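Local coordinates for ABC transporter, substrate binding protein (Mannopine) (Agrobacterium fabrum, PDB 5L9S) that serves as the periplasmic substrate-binding protein of an ABC transporter, probably capturing opines such as mannopine for import into the cell, at residues K16-A21 with A265-T270; N144-W149 with R320-I325; R259-Q264 with P275-A280. One frame throughout, in Å; residues are numbered along the deposited sequence.

Contact 1: K16-A21 with A265-T270; sequences KALREA and AKACET
A17 and A267 mark the nearest approach of the backbones in a near-antiparallel helix pair, helix 12-30 against helix 261-271, in one lobe of the two-lobed periplasmic binding protein fold. The axes of the two short segments approach to 8.7 Å at an angle of 153°, with small residues where the backbones come nearest: the CA atoms of A17 and A267 are 5.4 Å apart. The methyl CB of A17 packs on the methyl of T270, with 3.7 Å between A17 CB and T270 CG2. T270 divides its two branches between different tasks, because its first torsion (chi1 -50°) sets CG2 anti to the backbone N and OG1 anti to the carbonyl carbon. The methyl thereby faces A17, while T270 OG1 donates to K266 O one turn earlier, at 3.0 Å. The same T270 OG1 receives a water that also donates to A17 O, 3.1 Å from the water oxygen, so the helices share a solvent bridge. Next in sequence, L18 adds a marginal apolar touch from CD2 to the methyl of A267, and itself packs on L106 and F23. E20 OE1 is a weak, alternative acceptor of the same water, and the backbone oxygen of E20 is brushed by the lysine chain, K266 CE lying 3.6 Å from E20 O. The charged ends of E20 and K266 are not in contact. A21 completes the face: the aliphatic part of K266 runs over its methyl, which also meets A267, with A21 CB 3.7 Å from A267 CB.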
ATOM      1  N   LYS A  16     -17.366   3.012  -2.109  1.00 50.95           N
ATOM      2  CA  LYS A  16     -18.245   2.706  -3.243  1.00 51.14           C
ATOM      3  C   LYS A  16     -17.792   1.457  -3.960  1.00 52.65           C
ATOM      4  O   LYS A  16     -18.629   0.597  -4.243  1.00 55.26           O
ATOM      5  CB  LYS A  16     -18.277   3.902  -4.196  1.00 54.75           C
ATOM      6  CG  LYS A  16     -19.476   3.968  -5.131  1.00 78.22           C
ATOM      7  CD  LYS A  16     -19.322   5.126  -6.131  1.00 94.01           C
ATOM      8  CE  LYS A  16     -19.940   6.452  -5.690  1.00112.71           C
ATOM      9  NZ  LYS A  16     -19.151   7.128  -4.616  1.00119.37           N
ATOM     10  N   ALA A  17     -16.469   1.328  -4.225  1.00 45.24           N
ATOM     11  CA  ALA A  17     -15.864   0.157  -4.877  1.00 43.48           C
ATOM     12  C   ALA A  17     -16.090  -1.126  -4.028  1.00 50.00           C
ATOM     13  O   ALA A  17     -16.446  -2.183  -4.569  1.00 51.00           O
ATOM     14  CB  ALA A  17     -14.376   0.391  -5.105  1.00 41.76           C
ATOM     15  N   LEU A  18     -15.921  -1.006  -2.695  1.00 46.78           N
ATOM     16  CA  LEU A  18     -16.123  -2.094  -1.735  1.00 46.63           C
ATOM     17  C   LEU A  18     -17.588  -2.487  -1.596  1.00 51.36           C
ATOM     18  O   LEU A  18     -17.882  -3.661  -1.426  1.00 51.87           O
ATOM     19  CB  LEU A  18     -15.488  -1.754  -0.362  1.00 45.56           C
ATOM     20  CG  LEU A  18     -13.960  -1.441  -0.349  1.00 46.00           C
ATOM     21  CD1 LEU A  18     -13.491  -1.139   1.030  1.00 45.37           C
ATOM     22  CD2 LEU A  18     -13.119  -2.573  -0.959  1.00 41.54           C
ATOM     23  N   ARG A  19     -18.506  -1.536  -1.722  1.00 49.78           N
ATOM     24  CA  ARG A  19     -19.941  -1.810  -1.611  1.00 52.88           C
ATOM     25  C   ARG A  19     -20.426  -2.669  -2.776  1.00 61.56           C
ATOM     26  O   ARG A  19     -21.158  -3.635  -2.574  1.00 62.42           O
ATOM     27  CB  ARG A  19     -20.716  -0.494  -1.558  1.00 53.34           C
ATOM     28  CG  ARG A  19     -22.109  -0.604  -0.938  1.00 70.62           C
ATOM     29  CD  ARG A  19     -22.837   0.727  -0.964  1.00 77.88           C
ATOM     30  NE  ARG A  19     -22.071   1.802  -0.311  1.00 84.44           N
ATOM     31  CZ  ARG A  19     -22.097   2.077   0.994  1.00 98.16           C
ATOM     32  NH1 ARG A  19     -22.850   1.355   1.821  1.00 79.42           N
ATOM     33  NH2 ARG A  19     -21.375   3.075   1.480  1.00 90.20           N
ATOM     34  N   GLU A  20     -19.988  -2.311  -3.995  1.00 60.18           N
ATOM     35  CA  GLU A  20     -20.358  -2.966  -5.245  1.00 61.21           C
ATOM     36  C   GLU A  20     -19.717  -4.345  -5.393  1.00 62.61           C
ATOM     37  O   GLU A  20     -20.378  -5.273  -5.860  1.00 64.09           O
ATOM     38  CB  GLU A  20     -19.955  -2.090  -6.440  1.00 62.59           C
ATOM     39  CG  GLU A  20     -20.705  -0.766  -6.538  1.00 86.30           C
ATOM     40  CD  GLU A  20     -20.148   0.276  -7.502  1.00126.57           C
ATOM     41  OE1 GLU A  20     -19.061   0.051  -8.090  1.00120.60           O
ATOM     42  OE2 GLU A  20     -20.798   1.339  -7.650  1.00130.49           O
ATOM     43  N   ALA A  21     -18.433  -4.478  -5.013  1.00 54.29           N
ATOM     44  CA  ALA A  21     -17.681  -5.713  -5.192  1.00 52.37           C
ATOM     45  C   ALA A  21     -17.678  -6.666  -4.005  1.00 55.64           C
ATOM     46  O   ALA A  21     -17.510  -7.867  -4.207  1.00 54.48           O
ATOM     47  CB  ALA A  21     -16.253  -5.378  -5.587  1.00 50.97           C
ATOM     48  N   ALA A 265     -10.920  -8.803  -7.717  1.00 42.63           N
ATOM     49  CA  ALA A 265     -10.599  -8.323  -9.062  1.00 41.18           C
ATOM     50  C   ALA A 265     -11.510  -7.150  -9.461  1.00 48.08           C
ATOM     51  O   ALA A 265     -11.027  -6.184 -10.055  1.00 47.30           O
ATOM     52  CB  ALA A 265     -10.739  -9.449 -10.061  1.00 43.02           C
ATOM     53  N   LYS A 266     -12.819  -7.227  -9.132  1.00 45.98           N
ATOM     54  CA  LYS A 266     -13.766  -6.162  -9.445  1.00 46.20           C
ATOM     55  C   LYS A 266     -13.381  -4.888  -8.664  1.00 49.38           C
ATOM     56  O   LYS A 266     -13.258  -3.822  -9.274  1.00 48.66           O
ATOM     57  CB  LYS A 266     -15.208  -6.618  -9.128  1.00 50.09           C
ATOM     58  CG  LYS A 266     -16.276  -5.616  -9.521  1.00 48.03           C
ATOM     59  CD  LYS A 266     -17.657  -6.046  -9.056  1.00 65.35           C
ATOM     60  CE  LYS A 266     -18.652  -4.901  -9.010  1.00 82.91           C
ATOM     61  NZ  LYS A 266     -18.813  -4.224 -10.331  1.00 95.47           N
ATOM     62  N   ALA A 267     -13.158  -5.018  -7.336  1.00 45.34           N
ATOM     63  CA  ALA A 267     -12.753  -3.899  -6.486  1.00 45.12           C
ATOM     64  C   ALA A 267     -11.386  -3.315  -6.918  1.00 47.65           C
ATOM     65  O   ALA A 267     -11.233  -2.093  -6.961  1.00 47.13           O
ATOM     66  CB  ALA A 267     -12.726  -4.322  -5.017  1.00 46.18           C
ATOM     67  N   CYS A 268     -10.432  -4.164  -7.301  1.00 45.52           N
ATOM     68  CA  CYS A 268      -9.115  -3.672  -7.717  1.00 46.27           C
ATOM     69  C   CYS A 268      -9.058  -3.164  -9.174  1.00 51.54           C
ATOM     70  O   CYS A 268      -8.143  -2.404  -9.491  1.00 48.30           O
ATOM     71  CB  CYS A 268      -8.013  -4.678  -7.411  1.00 46.80           C
ATOM     72  SG  CYS A 268      -7.647  -4.803  -5.632  1.00 50.92           S
ATOM     73  N   GLU A 269     -10.064  -3.490 -10.023  1.00 52.40           N
ATOM     74  CA  GLU A 269     -10.158  -2.915 -11.381  1.00 53.75           C
ATOM     75  C   GLU A 269     -10.557  -1.434 -11.191  1.00 56.73           C
ATOM     76  O   GLU A 269      -9.923  -0.548 -11.755  1.00 57.82           O
ATOM     77  CB  GLU A 269     -11.232  -3.624 -12.235  1.00 57.11           C
ATOM     78  CG  GLU A 269     -10.740  -4.793 -13.081  1.00 72.33           C
ATOM     79  CD  GLU A 269     -11.800  -5.840 -13.395  1.00 96.67           C
ATOM     80  OE1 GLU A 269     -12.969  -5.453 -13.633  1.00 89.55           O
ATOM     81  OE2 GLU A 269     -11.473  -7.049 -13.375  1.00 89.75           O
ATOM     82  N   THR A 270     -11.552  -1.189 -10.318  1.00 50.38           N
ATOM     83  CA  THR A 270     -12.089   0.119  -9.968  1.00 49.53           C
ATOM     84  C   THR A 270     -11.023   1.023  -9.327  1.00 50.96           C
ATOM     85  O   THR A 270     -10.909   2.198  -9.695  1.00 49.76           O
ATOM     86  CB  THR A 270     -13.283  -0.065  -8.995  1.00 56.53           C
ATOM     87  OG1 THR A 270     -14.213  -1.035  -9.500  1.00 58.80           O
ATOM     88  CG2 THR A 270     -13.986   1.243  -8.670  1.00 52.97           C
TER
HETATM   89  O   HOH W   1     -16.368  -1.958  -7.697  1.00 48.47           O

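Contact 2: N144-W149 with R320-I325; sequences NFDDPW and RWNSWI
The indole N-H of W321 is bound by the side-chain oxygen of N144, with 3.2 Å between W321 NE1 and N144 OD1 and an N-H...O angle of 163°. The oxygen sits at the edge of the indole, close to the ring plane, and the N-H reaches it in the carbonyl plane of the amide, although amide and ring planes are turned 42° apart. The first torsion of N144 (chi1 172°) swings the amide out from the backbone N and brings its oxygen to the indole edge, while the backbone of N144 is hydrogen-bonded to W189. The contact thus joins the loop after strand 140-143 to the C-terminal end of helix 307-325. P148 covers one face of the indole: its CB lies over the rim, near the CD2-CE3 bond and 3.5 Å from W321 CE3, consistent with a CH-pi contact, and P148 CG reaches W321 CB at 3.7 Å. From the opposite face come W324 and I325, the methyl CD1 of I325 standing 3.5 Å above the ring plane near the rim. Just before the proline, D147 accepts from W149 N across it, a capping bond at the turn into helix 149-158, with W149 N 2.9 Å from D147 OD1. D146 and N322 only border the contact, and the carboxylate of D146 is engaged by R190 in a salt bridge. F175, L178 and V151 add further apolar cover to W321. A buried tryptophan is therefore enclosed by carbon on both faces, while its one polar atom is satisfied at the edge, which should fix the rotation of the ring.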
ATOM      1  N   ASN A 144       8.248  13.681   0.021  1.00 60.24           N
ATOM      2  CA  ASN A 144       8.689  14.318   1.240  1.00 63.40           C
ATOM      3  C   ASN A 144       7.516  14.394   2.198  1.00 71.13           C
ATOM      4  O   ASN A 144       6.917  15.452   2.431  1.00 72.67           O
ATOM      5  CB  ASN A 144       9.380  15.667   1.005  1.00 65.85           C
ATOM      6  CG  ASN A 144       9.675  16.427   2.281  1.00 80.00           C
ATOM      7  OD1 ASN A 144      10.181  15.872   3.273  1.00 65.20           O
ATOM      8  ND2 ASN A 144       9.283  17.692   2.299  1.00 73.80           N
ATOM      9  N   PHE A 145       7.135  13.219   2.664  1.00 68.89           N
ATOM     10  CA  PHE A 145       6.153  13.047   3.711  1.00 70.68           C
ATOM     11  C   PHE A 145       6.954  12.451   4.865  1.00 79.43           C
ATOM     12  O   PHE A 145       8.100  12.012   4.646  1.00 79.53           O
ATOM     13  CB  PHE A 145       4.904  12.239   3.294  1.00 69.99           C
ATOM     14  CG  PHE A 145       5.028  11.127   2.276  1.00 68.29           C
ATOM     15  CD1 PHE A 145       5.909  10.066   2.484  1.00 69.34           C
ATOM     16  CD2 PHE A 145       4.169  11.069   1.177  1.00 67.70           C
ATOM     17  CE1 PHE A 145       5.963   9.003   1.583  1.00 68.09           C
ATOM     18  CE2 PHE A 145       4.224  10.006   0.282  1.00 67.78           C
ATOM     19  CZ  PHE A 145       5.112   8.975   0.498  1.00 65.29           C
ATOM     20  N   ASP A 146       6.415  12.554   6.090  1.00 77.80           N
ATOM     21  CA  ASP A 146       7.061  12.232   7.361  1.00 78.90           C
ATOM     22  C   ASP A 146       7.823  10.890   7.433  1.00 81.54           C
ATOM     23  O   ASP A 146       8.892  10.883   8.052  1.00 84.14           O
ATOM     24  CB  ASP A 146       6.075  12.363   8.521  1.00 81.79           C
ATOM     25  CG  ASP A 146       5.770  13.818   8.850  1.00 95.72           C
ATOM     26  OD1 ASP A 146       6.732  14.590   9.109  1.00 98.04           O
ATOM     27  OD2 ASP A 146       4.578  14.186   8.855  1.00103.81           O
ATOM     28  N   ASP A 147       7.355   9.793   6.809  1.00 73.97           N
ATOM     29  CA  ASP A 147       8.191   8.585   6.884  1.00 72.28           C
ATOM     30  C   ASP A 147       9.019   8.401   5.615  1.00 69.84           C
ATOM     31  O   ASP A 147       8.459   8.252   4.527  1.00 69.10           O
ATOM     32  CB  ASP A 147       7.430   7.296   7.276  1.00 73.75           C
ATOM     33  CG  ASP A 147       8.301   6.164   7.843  1.00 85.84           C
ATOM     34  OD1 ASP A 147       9.393   5.908   7.282  1.00 84.28           O
ATOM     35  OD2 ASP A 147       7.848   5.480   8.789  1.00 93.94           O
ATOM     36  N   PRO A 148      10.366   8.378   5.762  1.00 62.07           N
ATOM     37  CA  PRO A 148      11.241   8.228   4.589  1.00 59.05           C
ATOM     38  C   PRO A 148      11.675   6.790   4.231  1.00 55.33           C
ATOM     39  O   PRO A 148      12.552   6.621   3.374  1.00 54.22           O
ATOM     40  CB  PRO A 148      12.469   9.010   5.046  1.00 63.18           C
ATOM     41  CG  PRO A 148      12.575   8.685   6.507  1.00 68.13           C
ATOM     42  CD  PRO A 148      11.165   8.590   6.995  1.00 63.76           C
ATOM     43  N   TRP A 149      11.153   5.771   4.922  1.00 47.42           N
ATOM     44  CA  TRP A 149      11.656   4.408   4.762  1.00 46.05           C
ATOM     45  C   TRP A 149      11.792   3.940   3.298  1.00 48.70           C
ATOM     46  O   TRP A 149      12.782   3.259   2.987  1.00 49.60           O
ATOM     47  CB  TRP A 149      10.873   3.395   5.617  1.00 44.33           C
ATOM     48  CG  TRP A 149       9.519   2.985   5.111  1.00 43.97           C
ATOM     49  CD1 TRP A 149       8.303   3.509   5.472  1.00 46.42           C
ATOM     50  CD2 TRP A 149       9.240   1.920   4.185  1.00 42.70           C
ATOM     51  NE1 TRP A 149       7.291   2.850   4.816  1.00 44.24           N
ATOM     52  CE2 TRP A 149       7.838   1.866   4.021  1.00 45.43           C
ATOM     53  CE3 TRP A 149      10.044   1.016   3.455  1.00 43.31           C
ATOM     54  CZ2 TRP A 149       7.224   0.907   3.212  1.00 43.45           C
ATOM     55  CZ3 TRP A 149       9.431   0.078   2.645  1.00 43.12           C
ATOM     56  CH2 TRP A 149       8.040   0.005   2.559  1.00 42.83           C
ATOM     57  N   ARG A 320      15.748  11.870  12.121  1.00 72.91           N
ATOM     58  CA  ARG A 320      16.868  11.854  11.196  1.00 71.76           C
ATOM     59  C   ARG A 320      16.559  12.463   9.840  1.00 73.78           C
ATOM     60  O   ARG A 320      17.433  13.110   9.280  1.00 75.19           O
ATOM     61  CB  ARG A 320      17.414  10.434  11.050  1.00 68.87           C
ATOM     62  CG  ARG A 320      18.587  10.176  11.964  1.00 76.45           C
ATOM     63  CD  ARG A 320      19.823   9.894  11.153  1.00 76.63           C
ATOM     64  NE  ARG A 320      20.270   8.533  11.403  1.00 76.95           N
ATOM     65  CZ  ARG A 320      21.300   7.954  10.806  1.00 91.64           C
ATOM     66  NH1 ARG A 320      21.629   6.705  11.105  1.00 90.67           N
ATOM     67  NH2 ARG A 320      22.008   8.615   9.895  1.00 63.71           N
ATOM     68  N   TRP A 321      15.342  12.269   9.314  1.00 68.02           N
ATOM     69  CA  TRP A 321      14.935  12.811   8.009  1.00 66.63           C
ATOM     70  C   TRP A 321      14.710  14.325   8.053  1.00 74.29           C
ATOM     71  O   TRP A 321      15.265  15.037   7.212  1.00 74.94           O
ATOM     72  CB  TRP A 321      13.696  12.078   7.462  1.00 61.72           C
ATOM     73  CG  TRP A 321      13.228  12.564   6.120  1.00 61.11           C
ATOM     74  CD1 TRP A 321      12.175  13.394   5.872  1.00 63.94           C
ATOM     75  CD2 TRP A 321      13.795  12.241   4.841  1.00 59.56           C
ATOM     76  NE1 TRP A 321      12.039  13.599   4.517  1.00 61.95           N
ATOM     77  CE2 TRP A 321      13.033  12.920   3.860  1.00 62.52           C
ATOM     78  CE3 TRP A 321      14.856  11.423   4.423  1.00 59.90           C
ATOM     79  CZ2 TRP A 321      13.323  12.834   2.492  1.00 60.45           C
ATOM     80  CZ3 TRP A 321      15.109  11.307   3.064  1.00 60.13           C
ATOM     81  CH2 TRP A 321      14.359  12.019   2.118  1.00 59.97           C
ATOM     82  N   ASN A 322      13.894  14.813   9.028  1.00 72.33           N
ATOM     83  CA  ASN A 322      13.569  16.232   9.190  1.00 74.58           C
ATOM     84  C   ASN A 322      14.813  17.071   9.375  1.00 82.98           C
ATOM     85  O   ASN A 322      14.882  18.188   8.850  1.00 85.05           O
ATOM     86  CB  ASN A 322      12.569  16.449  10.331  1.00 76.90           C
ATOM     87  CG  ASN A 322      11.101  16.235   9.960  1.00 97.27           C
ATOM     88  OD1 ASN A 322      10.728  15.773   8.849  1.00 74.19           O
ATOM     89  ND2 ASN A 322      10.231  16.571  10.912  1.00 93.57           N
ATOM     90  N   SER A 323      15.813  16.508  10.087  1.00 80.27           N
ATOM     91  CA  SER A 323      17.112  17.111  10.339  1.00 83.07           C
ATOM     92  C   SER A 323      17.951  17.151   9.055  1.00 86.48           C
ATOM     93  O   SER A 323      18.610  18.161   8.803  1.00 88.97           O
ATOM     94  CB  SER A 323      17.850  16.335  11.425  1.00 89.30           C
ATOM     95  OG  SER A 323      17.223  16.457  12.692  1.00102.72           O
ATOM     96  N   TRP A 324      17.928  16.056   8.248  1.00 80.09           N
ATOM     97  CA  TRP A 324      18.643  15.919   6.964  1.00 79.43           C
ATOM     98  C   TRP A 324      18.077  16.874   5.916  1.00 84.17           C
ATOM     99  O   TRP A 324      18.834  17.416   5.109  1.00 85.40           O
ATOM    100  CB  TRP A 324      18.558  14.476   6.433  1.00 74.72           C
ATOM    101  CG  TRP A 324      19.363  14.228   5.184  1.00 75.33           C
ATOM    102  CD1 TRP A 324      20.704  13.975   5.106  1.00 79.78           C
ATOM    103  CD2 TRP A 324      18.870  14.194   3.839  1.00 73.32           C
ATOM    104  NE1 TRP A 324      21.074  13.775   3.795  1.00 78.12           N
ATOM    105  CE2 TRP A 324      19.976  13.929   2.993  1.00 77.39           C
ATOM    106  CE3 TRP A 324      17.594  14.360   3.260  1.00 72.63           C
ATOM    107  CZ2 TRP A 324      19.852  13.842   1.599  1.00 75.44           C
ATOM    108  CZ3 TRP A 324      17.474  14.279   1.877  1.00 72.98           C
ATOM    109  CH2 TRP A 324      18.591  14.013   1.063  1.00 74.24           C
ATOM    110  N   ILE A 325      16.747  17.072   5.927  1.00 79.77           N
ATOM    111  CA  ILE A 325      16.066  17.968   5.002  1.00 80.21           C
ATOM    112  C   ILE A 325      16.337  19.439   5.387  1.00 90.14           C
ATOM    113  O   ILE A 325      16.229  20.326   4.537  1.00 92.40           O
ATOM    114  CB  ILE A 325      14.559  17.572   4.870  1.00 80.41           C
ATOM    115  CG1 ILE A 325      14.104  17.554   3.396  1.00 78.44           C
ATOM    116  CG2 ILE A 325      13.619  18.399   5.750  1.00 83.19           C
ATOM    117  CD1 ILE A 325      14.538  16.363   2.623  1.00 75.83           C
TER

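Contact 3: R259-Q264 with P275-A280; sequences RNPAAQ and PPSQKA
Q264 turns its CG anti to the carbonyl carbon (chi1 -58°) and continues fully extended, which carries its amide across to the P275-S277 turn, where Q264 CD lies 3.7 Å from S277 CB. The amide lies against all three residues of that turn, crossing the ring of P276 at a slant. Nearer the backbone, CB of Q264 packs on two partners, standing 3.7 Å from P275 CB and 3.8 Å from A280 CB. W257, on helix 247-258, also touches both Q264 and P276. P261, in the first turn of helix 261-271, meets the first turn of helix 278-283: P261 CB lies 4.1 Å from A280 CB, and its CB and CG also lie against K279 CB and S277 OG. Each helix start is capped by its own side chain. N260 OD1 accepts from A263 N at 3.0 Å, and S277 OG, bonded also to D93, takes a weak bond from A280 N at 3.3 Å. The two helix starts thus meet through prolines, alanine methyls and the buried side chain of Q264 pressed against P275-S277, while each cap stays within its own segment.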
ATOM      1  N   ARG A 259     -11.579 -15.444   0.050  1.00 55.57           N
ATOM      2  CA  ARG A 259     -11.931 -16.609  -0.760  1.00 57.04           C
ATOM      3  C   ARG A 259     -12.624 -16.271  -2.086  1.00 59.08           C
ATOM      4  O   ARG A 259     -12.907 -17.193  -2.854  1.00 60.87           O
ATOM      5  CB  ARG A 259     -12.770 -17.602   0.070  1.00 60.32           C
ATOM      6  CG  ARG A 259     -12.025 -18.162   1.283  1.00 69.03           C
ATOM      7  CD  ARG A 259     -12.547 -19.499   1.732  1.00 82.07           C
ATOM      8  NE  ARG A 259     -11.448 -20.378   2.150  1.00 87.84           N
ATOM      9  CZ  ARG A 259     -11.157 -20.663   3.413  1.00 98.74           C
ATOM     10  NH1 ARG A 259     -10.142 -21.463   3.699  1.00 89.61           N
ATOM     11  NH2 ARG A 259     -11.895 -20.172   4.400  1.00 77.67           N
ATOM     12  N   ASN A 260     -12.861 -14.971  -2.378  1.00 52.70           N
ATOM     13  CA  ASN A 260     -13.543 -14.539  -3.605  1.00 52.66           C
ATOM     14  C   ASN A 260     -12.652 -13.758  -4.595  1.00 55.87           C
ATOM     15  O   ASN A 260     -12.621 -12.533  -4.541  1.00 55.71           O
ATOM     16  CB  ASN A 260     -14.822 -13.744  -3.281  1.00 56.55           C
ATOM     17  CG  ASN A 260     -15.901 -13.861  -4.332  1.00 91.20           C
ATOM     18  OD1 ASN A 260     -15.809 -13.336  -5.449  1.00 83.29           O
ATOM     19  ND2 ASN A 260     -16.946 -14.592  -4.000  1.00 93.84           N
ATOM     20  N   PRO A 261     -11.951 -14.429  -5.543  1.00 52.76           N
ATOM     21  CA  PRO A 261     -11.105 -13.685  -6.497  1.00 50.02           C
ATOM     22  C   PRO A 261     -11.876 -12.692  -7.379  1.00 52.38           C
ATOM     23  O   PRO A 261     -11.310 -11.664  -7.760  1.00 50.86           O
ATOM     24  CB  PRO A 261     -10.431 -14.798  -7.316  1.00 53.05           C
ATOM     25  CG  PRO A 261     -10.522 -16.020  -6.460  1.00 58.39           C
ATOM     26  CD  PRO A 261     -11.837 -15.888  -5.762  1.00 55.64           C
ATOM     27  N   ALA A 262     -13.162 -12.977  -7.680  1.00 48.23           N
ATOM     28  CA  ALA A 262     -14.030 -12.125  -8.506  1.00 47.10           C
ATOM     29  C   ALA A 262     -14.317 -10.797  -7.818  1.00 50.43           C
ATOM     30  O   ALA A 262     -14.270  -9.744  -8.465  1.00 50.13           O
ATOM     31  CB  ALA A 262     -15.326 -12.848  -8.825  1.00 50.08           C
ATOM     32  N   ALA A 263     -14.586 -10.855  -6.498  1.00 46.28           N
ATOM     33  CA  ALA A 263     -14.850  -9.708  -5.633  1.00 44.99           C
ATOM     34  C   ALA A 263     -13.595  -8.820  -5.596  1.00 47.05           C
ATOM     35  O   ALA A 263     -13.683  -7.626  -5.900  1.00 46.08           O
ATOM     36  CB  ALA A 263     -15.203 -10.188  -4.226  1.00 46.52           C
ATOM     37  N   GLN A 264     -12.427  -9.427  -5.300  1.00 42.44           N
ATOM     38  CA  GLN A 264     -11.122  -8.754  -5.252  1.00 40.23           C
ATOM     39  C   GLN A 264     -10.754  -8.096  -6.574  1.00 45.84           C
ATOM     40  O   GLN A 264     -10.315  -6.956  -6.553  1.00 47.33           O
ATOM     41  CB  GLN A 264     -10.006  -9.722  -4.839  1.00 41.40           C
ATOM     42  CG  GLN A 264     -10.196 -10.392  -3.487  1.00 44.69           C
ATOM     43  CD  GLN A 264      -9.034 -11.288  -3.200  1.00 47.76           C
ATOM     44  OE1 GLN A 264      -9.154 -12.372  -2.606  1.00 42.54           O
ATOM     45  NE2 GLN A 264      -7.909 -10.915  -3.730  1.00 36.57           N
ATOM     46  N   PRO A 275      -4.682  -6.996  -5.735  1.00 40.38           N
ATOM     47  CA  PRO A 275      -5.404  -7.797  -4.725  1.00 41.31           C
ATOM     48  C   PRO A 275      -4.508  -8.894  -4.133  1.00 44.31           C
ATOM     49  O   PRO A 275      -3.540  -9.279  -4.818  1.00 43.99           O
ATOM     50  CB  PRO A 275      -6.591  -8.383  -5.514  1.00 44.12           C
ATOM     51  CG  PRO A 275      -6.123  -8.448  -6.904  1.00 47.77           C
ATOM     52  CD  PRO A 275      -5.085  -7.369  -7.107  1.00 42.48           C
ATOM     53  N   PRO A 276      -4.808  -9.442  -2.907  1.00 39.87           N
ATOM     54  CA  PRO A 276      -3.938 -10.488  -2.336  1.00 40.18           C
ATOM     55  C   PRO A 276      -3.965 -11.844  -3.054  1.00 47.22           C
ATOM     56  O   PRO A 276      -3.078 -12.648  -2.838  1.00 47.71           O
ATOM     57  CB  PRO A 276      -4.434 -10.593  -0.885  1.00 42.17           C
ATOM     58  CG  PRO A 276      -5.865 -10.227  -0.957  1.00 46.77           C
ATOM     59  CD  PRO A 276      -5.888  -9.099  -1.957  1.00 41.10           C
ATOM     60  N   SER A 277      -5.004 -12.111  -3.862  1.00 45.43           N
ATOM     61  CA  SER A 277      -5.183 -13.356  -4.598  1.00 45.96           C
ATOM     62  C   SER A 277      -4.443 -13.309  -5.930  1.00 48.05           C
ATOM     63  O   SER A 277      -4.534 -12.328  -6.657  1.00 45.24           O
ATOM     64  CB  SER A 277      -6.676 -13.632  -4.799  1.00 49.91           C
ATOM     65  OG  SER A 277      -6.955 -14.726  -5.653  1.00 60.33           O
ATOM     66  N   GLN A 278      -3.708 -14.370  -6.249  1.00 47.60           N
ATOM     67  CA  GLN A 278      -2.991 -14.500  -7.518  1.00 47.54           C
ATOM     68  C   GLN A 278      -3.975 -14.719  -8.685  1.00 52.64           C
ATOM     69  O   GLN A 278      -3.729 -14.225  -9.796  1.00 53.53           O
ATOM     70  CB  GLN A 278      -1.967 -15.617  -7.420  1.00 50.07           C
ATOM     71  CG  GLN A 278      -0.852 -15.240  -6.451  1.00 59.27           C
ATOM     72  CD  GLN A 278       0.250 -16.248  -6.451  1.00 73.94           C
ATOM     73  OE1 GLN A 278       1.010 -16.375  -7.426  1.00 62.61           O
ATOM     74  NE2 GLN A 278       0.346 -16.999  -5.361  1.00 69.94           N
ATOM     75  N   LYS A 279      -5.106 -15.405  -8.407  1.00 48.27           N
ATOM     76  CA  LYS A 279      -6.174 -15.646  -9.359  1.00 49.83           C
ATOM     77  C   LYS A 279      -6.844 -14.337  -9.709  1.00 54.79           C
ATOM     78  O   LYS A 279      -7.118 -14.127 -10.885  1.00 56.43           O
ATOM     79  CB  LYS A 279      -7.212 -16.660  -8.809  1.00 55.32           C
ATOM     80  CG  LYS A 279      -8.180 -17.217  -9.852  1.00 72.27           C
ATOM     81  CD  LYS A 279      -8.424 -18.707  -9.648  1.00 87.82           C
ATOM     82  CE  LYS A 279      -8.607 -19.435 -10.968  1.00101.64           C
ATOM     83  NZ  LYS A 279     -10.007 -19.379 -11.467  1.00107.46           N
ATOM     84  N   ALA A 280      -7.106 -13.461  -8.704  1.00 49.55           N
ATOM     85  CA  ALA A 280      -7.733 -12.146  -8.885  1.00 47.34           C
ATOM     86  C   ALA A 280      -6.868 -11.249  -9.766  1.00 49.80           C
ATOM     87  O   ALA A 280      -7.424 -10.609 -10.652  1.00 50.39           O
ATOM     88  CB  ALA A 280      -8.003 -11.485  -7.540  1.00 47.01           C
TER

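Contacts 1 and 3 lie in the same lobe, their centres about 11 Å apart, and share helix 261-271: contact 3 holds its beginning against the start of helix 278-283, and contact 1 packs its later turns on helix 12-30. They touch directly, A21 O meeting the methyl of A263, and the C268-C273 disulfide ties helix 261-271 to the chain just before P275. Contact 3 is the more buried; contact 1 has an alanine centre and a hydrated, charged margin. Contact 2, partly buried, lies on the opposite side of the chain's centre, about 34 Å from contact 1 between centres. It joins a loop to a helix through a clear hydrogen bond to an indole N-H.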